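Local coordinates for uncharacterized protein GSU0716 (Geobacter sulfurreducens PCA, PDB 3BIJ) that is of unknown function but has a caspase-like domain of the C14 peptidase family and may act as a cysteine endopeptidase, at residues P2-L11 with L71-S82; Y19-C29 with R163-R174. All coordinates share one frame; numbering follows the deposited sequence.

How the contacts relate
From the N terminus, strand 4-10 leads through the loop holding 19-29 into helix 29-42, strand 46-51 and helix 57-70 before the chain returns at 71-82, where contact 1 closes the excursion by setting strands 4-10 and 76-82 side by side. Contact 2 opens inside that excursion and closes far beyond it, where 163-174 folds back on 19-29, so the two closures cross rather than nest. Their centres lie about 26 Å apart, yet they meet at the sheet's end: Ser82 OG, hydrogen-bonded to Asp32, lies against the Arg165 guanidinium, which Asp32 also bridges, and Cys29 packs beside Ser82 and Leu11. Contact 1 joins two neighbouring parallel strands; contact 2 ties the loop beyond them to helix 169-178.

Contact 1 of 2, residues P2-L11 with L71-S82; sequences PKGIALALGL and LGKGDIFMLSYS
Ile5, Leu7 and Leu9 lie on one face of the sheet with Phe77, Leu79 and Tyr81, while Ala6 and Ala8 share the other face with Ile76, the selenomethionine Met78 and Ser80. The strands run parallel, axes 4.6 Å apart, and backbone bonds join them from Lys3 to Leu11. The middle and far end of the pairing are buried and packed. Leu79 CD1 sits 4.0 Å from Leu9 CD1, and Leu9 CB comes to the edge of the Tyr81 ring; helix 57-70 covers Ile5, Leu7 and Phe77. On the opposite face Ala6 and Ala8 pack on Ala40 and Ala37 of helix 29-42, and water 1 gives a proton to Leu9 O (2.7 Å) and bonds Ser80 OG.

The beginning of the pairing is more open, with Pro2 and Lys3 exposed. Lys3 folds over the Asp75 carboxylate: CG stands between backbone N and carbonyl carbon (chi1 48°), and a last bend brings Lys3 NZ to the syn side of Asp75 OD2 at 3.0 Å, a salt bridge. Asp75 OD1 takes the Lys3 backbone N-H on its anti side, also at 3.0 Å. Each donor comes from about 35° out of the carboxylate plane. An alanine in place of Asp75 would probably leave both the ammonium and the backbone N-H of Lys3 without this partner, freeing the lysine to swing. Charge is thus paired at the exposed end, whereas the interior relies on backbone bonds, apolar contacts and one bound water.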
loop_
_atom_site.group_PDB
_atom_site.type_symbol
_atom_site.label_atom_id
_atom_site.label_comp_id
_atom_site.label_asym_id
_atom_site.label_seq_id
_atom_site.Cartn_x
_atom_site.Cartn_y
_atom_site.Cartn_z
ATOM N N PRO A 2 21.563 30.466 40.648
ATOM C CA PRO A 2 21.560 29.310 39.706
ATOM C C PRO A 2 21.975 29.725 38.295
ATOM O O PRO A 2 21.408 30.649 37.732
ATOM C CB PRO A 2 20.145 28.754 39.715
ATOM C CG PRO A 2 19.721 29.085 41.136
ATOM C CD PRO A 2 20.316 30.477 41.432
ATOM N N LYS A 3 22.963 29.053 37.719
ATOM C CA LYS A 3 23.395 29.401 36.363
ATOM C C LYS A 3 23.149 28.228 35.411
ATOM O O LYS A 3 22.517 27.241 35.794
ATOM C CB LYS A 3 24.875 29.801 36.365
ATOM C CG LYS A 3 25.769 28.830 37.118
ATOM C CD LYS A 3 27.148 29.407 37.335
ATOM C CE LYS A 3 28.001 28.468 38.168
ATOM N NZ LYS A 3 27.515 28.398 39.573
ATOM N N GLY A 4 23.646 28.313 34.181
ATOM C CA GLY A 4 23.406 27.216 33.260
ATOM C C GLY A 4 24.384 27.077 32.110
ATOM O O GLY A 4 24.800 28.072 31.516
ATOM N N ILE A 5 24.749 25.834 31.803
ATOM C CA ILE A 5 25.668 25.537 30.711
ATOM C C ILE A 5 24.996 24.547 29.771
ATOM O O ILE A 5 24.504 23.505 30.197
ATOM C CB ILE A 5 26.990 24.904 31.210
ATOM C CG1 ILE A 5 27.773 25.911 32.043
ATOM C CG2 ILE A 5 27.805 24.402 30.019
ATOM C CD1 ILE A 5 29.022 25.345 32.668
ATOM N N ALA A 6 24.996 24.878 28.490
ATOM C CA ALA A 6 24.388 24.028 27.492
ATOM C C ALA A 6 25.419 23.582 26.456
ATOM O O ALA A 6 26.348 24.328 26.120
ATOM C CB ALA A 6 23.243 24.778 26.812
ATOM N N LEU A 7 25.238 22.360 25.957
ATOM C CA LEU A 7 26.103 21.770 24.937
ATOM C C LEU A 7 25.207 21.232 23.811
ATOM O O LEU A 7 24.541 20.212 23.976
ATOM C CB LEU A 7 26.910 20.607 25.518
ATOM C CG LEU A 7 28.334 20.377 25.007
ATOM C CD1 LEU A 7 28.742 18.935 25.309
ATOM C CD2 LEU A 7 28.437 20.649 23.531
ATOM N N ALA A 8 25.188 21.922 22.675
ATOM C CA ALA A 8 24.373 21.507 21.545
ATOM C C ALA A 8 25.272 20.774 20.563
ATOM O O ALA A 8 26.246 21.337 20.063
ATOM C CB ALA A 8 23.735 22.731 20.874
ATOM N N LEU A 9 24.946 19.513 20.303
ATOM C CA LEU A 9 25.719 18.692 19.390
ATOM C C LEU A 9 24.891 18.367 18.169
ATOM O O LEU A 9 23.723 17.997 18.279
ATOM C CB LEU A 9 26.124 17.386 20.062
ATOM C CG LEU A 9 26.910 17.473 21.377
ATOM C CD1 LEU A 9 27.151 16.069 21.919
ATOM C CD2 LEU A 9 28.232 18.185 21.138
ATOM N N GLY A 10 25.504 18.497 17.000
ATOM C CA GLY A 10 24.818 18.199 15.757
ATOM C C GLY A 10 25.805 17.631 14.753
ATOM O O GLY A 10 26.820 18.260 14.441
ATOM N N LEU A 11 25.525 16.431 14.252
ATOM C CA LEU A 11 26.416 15.808 13.284
ATOM C C LEU A 11 25.670 15.296 12.080
ATOM O O LEU A 11 25.032 14.250 12.146
ATOM C CB LEU A 11 27.158 14.634 13.911
ATOM C CG LEU A 11 27.955 14.952 15.167
ATOM C CD1 LEU A 11 27.110 14.680 16.393
ATOM C CD2 LEU A 11 29.206 14.100 15.178
ATOM N N LEU A 71 29.627 23.910 37.198
ATOM C CA LEU A 71 28.406 24.103 37.948
ATOM C C LEU A 71 28.243 23.210 39.167
ATOM O O LEU A 71 28.845 22.136 39.273
ATOM C CB LEU A 71 27.201 24.002 37.008
ATOM C CG LEU A 71 27.311 22.977 35.889
ATOM C CD1 LEU A 71 27.027 21.606 36.464
ATOM C CD2 LEU A 71 26.334 23.305 34.766
ATOM N N GLY A 72 27.441 23.699 40.106
ATOM C CA GLY A 72 27.187 22.974 41.333
ATOM C C GLY A 72 25.727 23.018 41.743
ATOM O O GLY A 72 24.853 23.373 40.944
ATOM N N LYS A 73 25.473 22.651 42.995
ATOM C CA LYS A 73 24.127 22.621 43.564
ATOM C C LYS A 73 23.290 23.819 43.150
ATOM O O LYS A 73 23.648 24.969 43.408
ATOM C CB LYS A 73 24.192 22.538 45.102
ATOM C CG LYS A 73 24.958 23.688 45.798
ATOM C CD LYS A 73 25.143 23.460 47.320
ATOM C CE LYS A 73 25.869 24.636 48.009
ATOM N NZ LYS A 73 27.243 24.941 47.483
ATOM N N GLY A 74 22.167 23.539 42.501
ATOM C CA GLY A 74 21.293 24.609 42.057
ATOM C C GLY A 74 21.431 24.954 40.580
ATOM O O GLY A 74 20.493 25.454 39.960
ATOM N N ASP A 75 22.597 24.695 40.006
ATOM C CA ASP A 75 22.796 25.008 38.608
ATOM C C ASP A 75 22.128 23.956 37.736
ATOM O O ASP A 75 21.504 23.019 38.239
ATOM C CB ASP A 75 24.286 25.090 38.287
ATOM C CG ASP A 75 25.024 26.064 39.190
ATOM O OD1 ASP A 75 24.460 27.137 39.493
ATOM O OD2 ASP A 75 26.169 25.755 39.584
ATOM N N ILE A 76 22.264 24.114 36.424
ATOM C CA ILE A 76 21.668 23.180 35.484
ATOM C C ILE A 76 22.476 23.023 34.189
ATOM O O ILE A 76 22.871 24.000 33.552
ATOM C CB ILE A 76 20.245 23.622 35.124
ATOM C CG1 ILE A 76 19.671 22.691 34.044
ATOM C CG2 ILE A 76 20.250 25.073 34.638
ATOM C CD1 ILE A 76 18.227 22.987 33.666
ATOM N N PHE A 77 22.704 21.777 33.806
ATOM C CA PHE A 77 23.441 21.461 32.597
ATOM C C PHE A 77 22.469 20.954 31.537
ATOM O O PHE A 77 21.618 20.112 31.817
ATOM C CB PHE A 77 24.480 20.386 32.887
ATOM C CG PHE A 77 25.212 19.917 31.672
ATOM C CD1 PHE A 77 25.979 20.797 30.927
ATOM C CD2 PHE A 77 25.146 18.589 31.271
ATOM C CE1 PHE A 77 26.675 20.362 29.795
ATOM C CE2 PHE A 77 25.839 18.141 30.141
ATOM C CZ PHE A 77 26.603 19.030 29.406
HETATM N N MSE A 78 22.588 21.476 30.323
HETATM C CA MSE A 78 21.726 21.047 29.241
HETATM C C MSE A 78 22.539 20.421 28.117
HETATM O O MSE A 78 23.476 21.036 27.596
HETATM C CB MSE A 78 20.941 22.221 28.674
HETATM C CG MSE A 78 19.878 21.787 27.706
HETATM SE SE MSE A 78 19.101 23.221 26.727
HETATM C CE MSE A 78 19.277 22.506 24.951
ATOM N N LEU A 79 22.172 19.201 27.738
ATOM C CA LEU A 79 22.853 18.494 26.658
ATOM C C LEU A 79 21.857 18.081 25.590
ATOM O O LEU A 79 20.931 17.325 25.866
ATOM C CB LEU A 79 23.552 17.241 27.192
ATOM C CG LEU A 79 24.181 16.277 26.173
ATOM C CD1 LEU A 79 25.146 17.017 25.255
ATOM C CD2 LEU A 79 24.926 15.170 26.932
ATOM N N SER A 80 22.039 18.584 24.379
ATOM C CA SER A 80 21.151 18.217 23.291
ATOM C C SER A 80 22.023 17.541 22.246
ATOM O O SER A 80 23.185 17.909 22.082
ATOM C CB SER A 80 20.458 19.441 22.687
ATOM O OG SER A 80 21.390 20.291 22.057
ATOM N N TYR A 81 21.468 16.549 21.552
ATOM C CA TYR A 81 22.223 15.819 20.548
ATOM C C TYR A 81 21.396 15.360 19.366
ATOM O O TYR A 81 20.332 14.757 19.523
ATOM C CB TYR A 81 22.898 14.588 21.180
ATOM C CG TYR A 81 23.496 13.595 20.190
ATOM C CD1 TYR A 81 22.762 12.497 19.720
ATOM C CD2 TYR A 81 24.789 13.768 19.703
ATOM C CE1 TYR A 81 23.310 11.605 18.788
ATOM C CE2 TYR A 81 25.344 12.892 18.772
ATOM C CZ TYR A 81 24.603 11.814 18.316
ATOM O OH TYR A 81 25.151 10.955 17.387
ATOM N N SER A 82 21.892 15.662 18.176
ATOM C CA SER A 82 21.247 15.221 16.962
ATOM C C SER A 82 22.330 14.577 16.125
ATOM O O SER A 82 23.299 15.221 15.720
ATOM C CB SER A 82 20.580 16.380 16.223
ATOM O OG SER A 82 19.357 16.709 16.850
HETATM O O HOH W 1 21.786 19.408 19.613
#

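Contact 2 of 2, residues Y19-C29 with R163-R174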
loop_
_atom_site.group_PDB
_atom_site.type_symbol
_atom_site.label_atom_id
_atom_site.label_comp_id
_atom_site.label_asym_id
_atom_site.label_seq_id
_atom_site.Cartn_x
_atom_site.Cartn_y
_atom_site.Cartn_z
ATOM N N TYR A 19 34.522 5.015 10.102
ATOM C CA TYR A 19 33.319 4.204 9.987
ATOM C C TYR A 19 33.296 3.322 8.743
ATOM O O TYR A 19 32.280 3.230 8.051
ATOM C CB TYR A 19 32.102 5.115 10.007
ATOM C CG TYR A 19 31.817 5.716 11.361
ATOM C CD1 TYR A 19 31.058 5.024 12.294
ATOM C CD2 TYR A 19 32.278 6.987 11.691
ATOM C CE1 TYR A 19 30.747 5.577 13.527
ATOM C CE2 TYR A 19 31.981 7.563 12.924
ATOM C CZ TYR A 19 31.205 6.855 13.842
ATOM O OH TYR A 19 30.850 7.436 15.043
ATOM N N GLY A 20 34.425 2.677 8.459
ATOM C CA GLY A 20 34.510 1.790 7.312
ATOM C C GLY A 20 33.971 2.351 6.006
ATOM O O GLY A 20 33.330 1.630 5.247
ATOM N N GLY A 21 34.212 3.632 5.740
ATOM C CA GLY A 21 33.745 4.217 4.494
ATOM C C GLY A 21 32.354 4.820 4.516
ATOM O O GLY A 21 31.876 5.333 3.507
ATOM N N TRP A 22 31.701 4.767 5.667
ATOM C CA TRP A 22 30.359 5.318 5.814
ATOM C C TRP A 22 30.463 6.762 6.285
ATOM O O TRP A 22 31.176 7.048 7.247
ATOM C CB TRP A 22 29.590 4.512 6.850
ATOM C CG TRP A 22 28.172 4.938 7.004
ATOM C CD1 TRP A 22 27.214 4.926 6.041
ATOM C CD2 TRP A 22 27.518 5.330 8.215
ATOM N NE1 TRP A 22 25.998 5.264 6.572
ATOM C CE2 TRP A 22 26.155 5.516 7.908
ATOM C CE3 TRP A 22 27.947 5.532 9.532
ATOM C CZ2 TRP A 22 25.222 5.894 8.863
ATOM C CZ3 TRP A 22 27.017 5.908 10.480
ATOM C CH2 TRP A 22 25.668 6.082 10.141
ATOM N N ALA A 23 29.750 7.669 5.628
ATOM C CA ALA A 23 29.791 9.079 6.008
ATOM C C ALA A 23 28.655 9.473 6.962
ATOM O O ALA A 23 28.672 10.564 7.548
ATOM C CB ALA A 23 29.750 9.955 4.756
ATOM N N GLY A 24 27.677 8.583 7.109
ATOM C CA GLY A 24 26.545 8.848 7.980
ATOM C C GLY A 24 25.908 10.192 7.702
ATOM O O GLY A 24 25.572 10.938 8.620
ATOM N N LYS A 25 25.741 10.508 6.425
ATOM C CA LYS A 25 25.154 11.779 6.017
ATOM C C LYS A 25 23.714 11.995 6.474
ATOM O O LYS A 25 22.874 11.089 6.424
ATOM C CB LYS A 25 25.234 11.913 4.494
ATOM C CG LYS A 25 26.641 12.222 3.957
ATOM C CD LYS A 25 26.812 13.705 3.589
ATOM C CE LYS A 25 26.495 14.618 4.788
ATOM N NZ LYS A 25 26.551 16.097 4.506
ATOM N N LEU A 26 23.454 13.214 6.934
ATOM C CA LEU A 26 22.132 13.649 7.382
ATOM C C LEU A 26 22.071 15.137 7.074
ATOM O O LEU A 26 23.108 15.770 6.899
ATOM C CB LEU A 26 21.952 13.423 8.885
ATOM C CG LEU A 26 21.909 11.966 9.351
ATOM C CD1 LEU A 26 22.017 11.910 10.856
ATOM C CD2 LEU A 26 20.628 11.299 8.872
ATOM N N ASN A 27 20.883 15.712 7.007
ATOM C CA ASN A 27 20.842 17.124 6.688
ATOM C C ASN A 27 19.815 17.915 7.460
ATOM O O ASN A 27 18.950 18.555 6.872
ATOM C CB ASN A 27 20.630 17.292 5.185
ATOM C CG ASN A 27 19.498 16.442 4.665
ATOM O OD1 ASN A 27 18.358 16.595 5.093
ATOM N ND2 ASN A 27 19.801 15.540 3.741
ATOM N N ALA A 28 19.931 17.878 8.783
ATOM C CA ALA A 28 19.021 18.589 9.664
ATOM C C ALA A 28 19.551 18.551 11.089
ATOM O O ALA A 28 18.982 19.170 11.983
ATOM C CB ALA A 28 17.635 17.961 9.605
ATOM N N CYS A 29 20.645 17.831 11.301
ATOM C CA CYS A 29 21.221 17.734 12.625
ATOM C C CYS A 29 21.888 19.034 13.039
ATOM O O CYS A 29 21.760 19.455 14.185
ATOM C CB CYS A 29 22.205 16.566 12.683
ATOM S SG CYS A 29 21.380 14.977 12.407
ATOM N N ARG A 163 14.853 9.425 5.936
ATOM C CA ARG A 163 16.072 9.020 6.635
ATOM C C ARG A 163 15.877 8.923 8.147
ATOM O O ARG A 163 15.211 9.753 8.760
ATOM C CB ARG A 163 17.216 10.010 6.364
ATOM C CG ARG A 163 17.558 10.213 4.901
ATOM C CD ARG A 163 18.614 11.301 4.715
ATOM N NE ARG A 163 18.248 12.548 5.392
ATOM C CZ ARG A 163 17.145 13.253 5.138
ATOM N NH1 ARG A 163 16.289 12.836 4.216
ATOM N NH2 ARG A 163 16.892 14.373 5.806
ATOM N N TYR A 164 16.485 7.909 8.742
ATOM C CA TYR A 164 16.399 7.710 10.171
ATOM C C TYR A 164 17.798 7.897 10.755
ATOM O O TYR A 164 18.795 7.540 10.135
ATOM C CB TYR A 164 15.863 6.310 10.449
ATOM C CG TYR A 164 14.407 6.128 10.072
ATOM C CD1 TYR A 164 13.393 6.700 10.847
ATOM C CD2 TYR A 164 14.036 5.343 8.982
ATOM C CE1 TYR A 164 12.046 6.484 10.555
ATOM C CE2 TYR A 164 12.688 5.120 8.676
ATOM C CZ TYR A 164 11.706 5.689 9.469
ATOM O OH TYR A 164 10.379 5.444 9.227
ATOM N N ARG A 165 17.862 8.461 11.954
ATOM C CA ARG A 165 19.128 8.738 12.602
ATOM C C ARG A 165 19.742 7.550 13.325
ATOM O O ARG A 165 20.168 7.648 14.476
ATOM C CB ARG A 165 18.942 9.926 13.538
ATOM C CG ARG A 165 18.568 11.198 12.785
ATOM C CD ARG A 165 18.404 12.404 13.702
ATOM N NE ARG A 165 18.232 13.640 12.951
ATOM C CZ ARG A 165 18.031 14.831 13.500
ATOM N NH1 ARG A 165 17.892 15.896 12.716
ATOM N NH2 ARG A 165 17.968 14.950 14.827
ATOM N N ALA A 166 19.791 6.420 12.632
ATOM C CA ALA A 166 20.376 5.214 13.199
ATOM C C ALA A 166 21.381 4.651 12.208
ATOM O O ALA A 166 21.108 4.558 11.008
ATOM C CB ALA A 166 19.295 4.186 13.480
HETATM N N MSE A 167 22.545 4.270 12.714
HETATM C CA MSE A 167 23.568 3.707 11.860
HETATM C C MSE A 167 23.111 2.307 11.449
HETATM O O MSE A 167 22.626 1.531 12.283
HETATM C CB MSE A 167 24.900 3.657 12.612
HETATM C CG MSE A 167 26.023 2.963 11.871
HETATM SE SE MSE A 167 27.726 3.103 12.827
HETATM C CE MSE A 167 27.255 2.127 14.458
ATOM N N PRO A 168 23.211 1.979 10.147
ATOM C CA PRO A 168 22.788 0.646 9.705
ATOM C C PRO A 168 23.638 -0.453 10.334
ATOM O O PRO A 168 24.850 -0.308 10.475
ATOM C CB PRO A 168 22.918 0.726 8.187
ATOM C CG PRO A 168 23.933 1.798 7.979
ATOM C CD PRO A 168 23.570 2.823 8.996
ATOM N N GLN A 169 22.995 -1.550 10.712
ATOM C CA GLN A 169 23.688 -2.651 11.359
ATOM C C GLN A 169 24.929 -3.122 10.629
ATOM O O GLN A 169 25.931 -3.466 11.253
ATOM C CB GLN A 169 22.737 -3.822 11.560
ATOM C CG GLN A 169 21.615 -3.516 12.523
ATOM C CD GLN A 169 20.761 -4.728 12.812
ATOM O OE1 GLN A 169 19.810 -4.652 13.589
ATOM N NE2 GLN A 169 21.095 -5.860 12.188
ATOM N N SER A 170 24.877 -3.151 9.305
ATOM C CA SER A 170 26.046 -3.587 8.560
ATOM C C SER A 170 27.250 -2.698 8.868
ATOM O O SER A 170 28.339 -3.191 9.168
ATOM C CB SER A 170 25.736 -3.576 7.076
ATOM O OG SER A 170 24.667 -4.473 6.839
ATOM N N VAL A 171 27.041 -1.385 8.808
ATOM C CA VAL A 171 28.089 -0.419 9.091
ATOM C C VAL A 171 28.564 -0.536 10.533
ATOM O O VAL A 171 29.750 -0.402 10.809
ATOM C CB VAL A 171 27.592 1.020 8.858
ATOM C CG1 VAL A 171 28.646 2.027 9.317
ATOM C CG2 VAL A 171 27.283 1.224 7.387
ATOM N N ALA A 172 27.639 -0.786 11.453
ATOM C CA ALA A 172 27.991 -0.903 12.859
ATOM C C ALA A 172 29.031 -1.996 13.085
ATOM O O ALA A 172 29.995 -1.795 13.822
ATOM C CB ALA A 172 26.757 -1.190 13.681
HETATM N N MSE A 173 28.826 -3.149 12.453
HETATM C CA MSE A 173 29.738 -4.278 12.587
HETATM C C MSE A 173 31.025 -4.029 11.818
HETATM O O MSE A 173 32.126 -4.321 12.294
HETATM C CB MSE A 173 29.072 -5.554 12.071
HETATM C CG MSE A 173 27.717 -5.851 12.725
HETATM SE SE MSE A 173 26.840 -7.467 12.043
HETATM C CE MSE A 173 26.577 -6.881 10.183
ATOM N N ARG A 174 30.880 -3.500 10.611
ATOM C CA ARG A 174 32.039 -3.205 9.790
ATOM C C ARG A 174 32.944 -2.207 10.531
ATOM O O ARG A 174 34.165 -2.375 10.566
ATOM C CB ARG A 174 31.593 -2.627 8.439
ATOM C CG ARG A 174 32.729 -2.516 7.419
ATOM C CD ARG A 174 32.392 -1.558 6.301
ATOM N NE ARG A 174 31.673 -2.170 5.197
ATOM C CZ ARG A 174 31.119 -1.473 4.204
ATOM N NH1 ARG A 174 30.484 -2.093 3.211
ATOM N NH2 ARG A 174 31.181 -0.146 4.207
#
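Trp22 lies against Met167, Pro168 and Val171. Trp22 CB is 3.6 Å from Val171 CG1, which CG and CE3 of the indole also touch. With CG anti to the backbone N (chi1 -176°), the indole slides beneath the valine, whose CG2 nears CD1 and stands over the five-membered ring in a CH-pi contact, 4.0 Å from its centroid. Farther out, Trp22 CZ2 meets Pro168 CD at 3.5 Å, CH2 nears Met167 CB, and Trp22 CZ3 touches Met167 CG at 3.4 Å. Gly24 CA lies against the opposite face, toward its rim, and Phe219 of the second subunit also meets the ring. The selenium of Met167, a selenomethionine, bends on to Tyr19 CD1 (3.9 Å), making Met-aromatic contacts with both rings. At the type I' turn Tyr19-Trp22, Arg174 NH2 donates to Gly20 O (3.0 Å), nearly in line with the carbonyl but with its N-H bent at 139°.

At the other end Cys29 SG lies over one face of the Arg165 guanidinium, 3.5 Å from Arg165 NE, while salt bridges to Asp32 and Asp216 hold that group. All this is consistent with a caspase-like fold, in which loops at the C-terminal edge of the parallel strands form the active-site cleft.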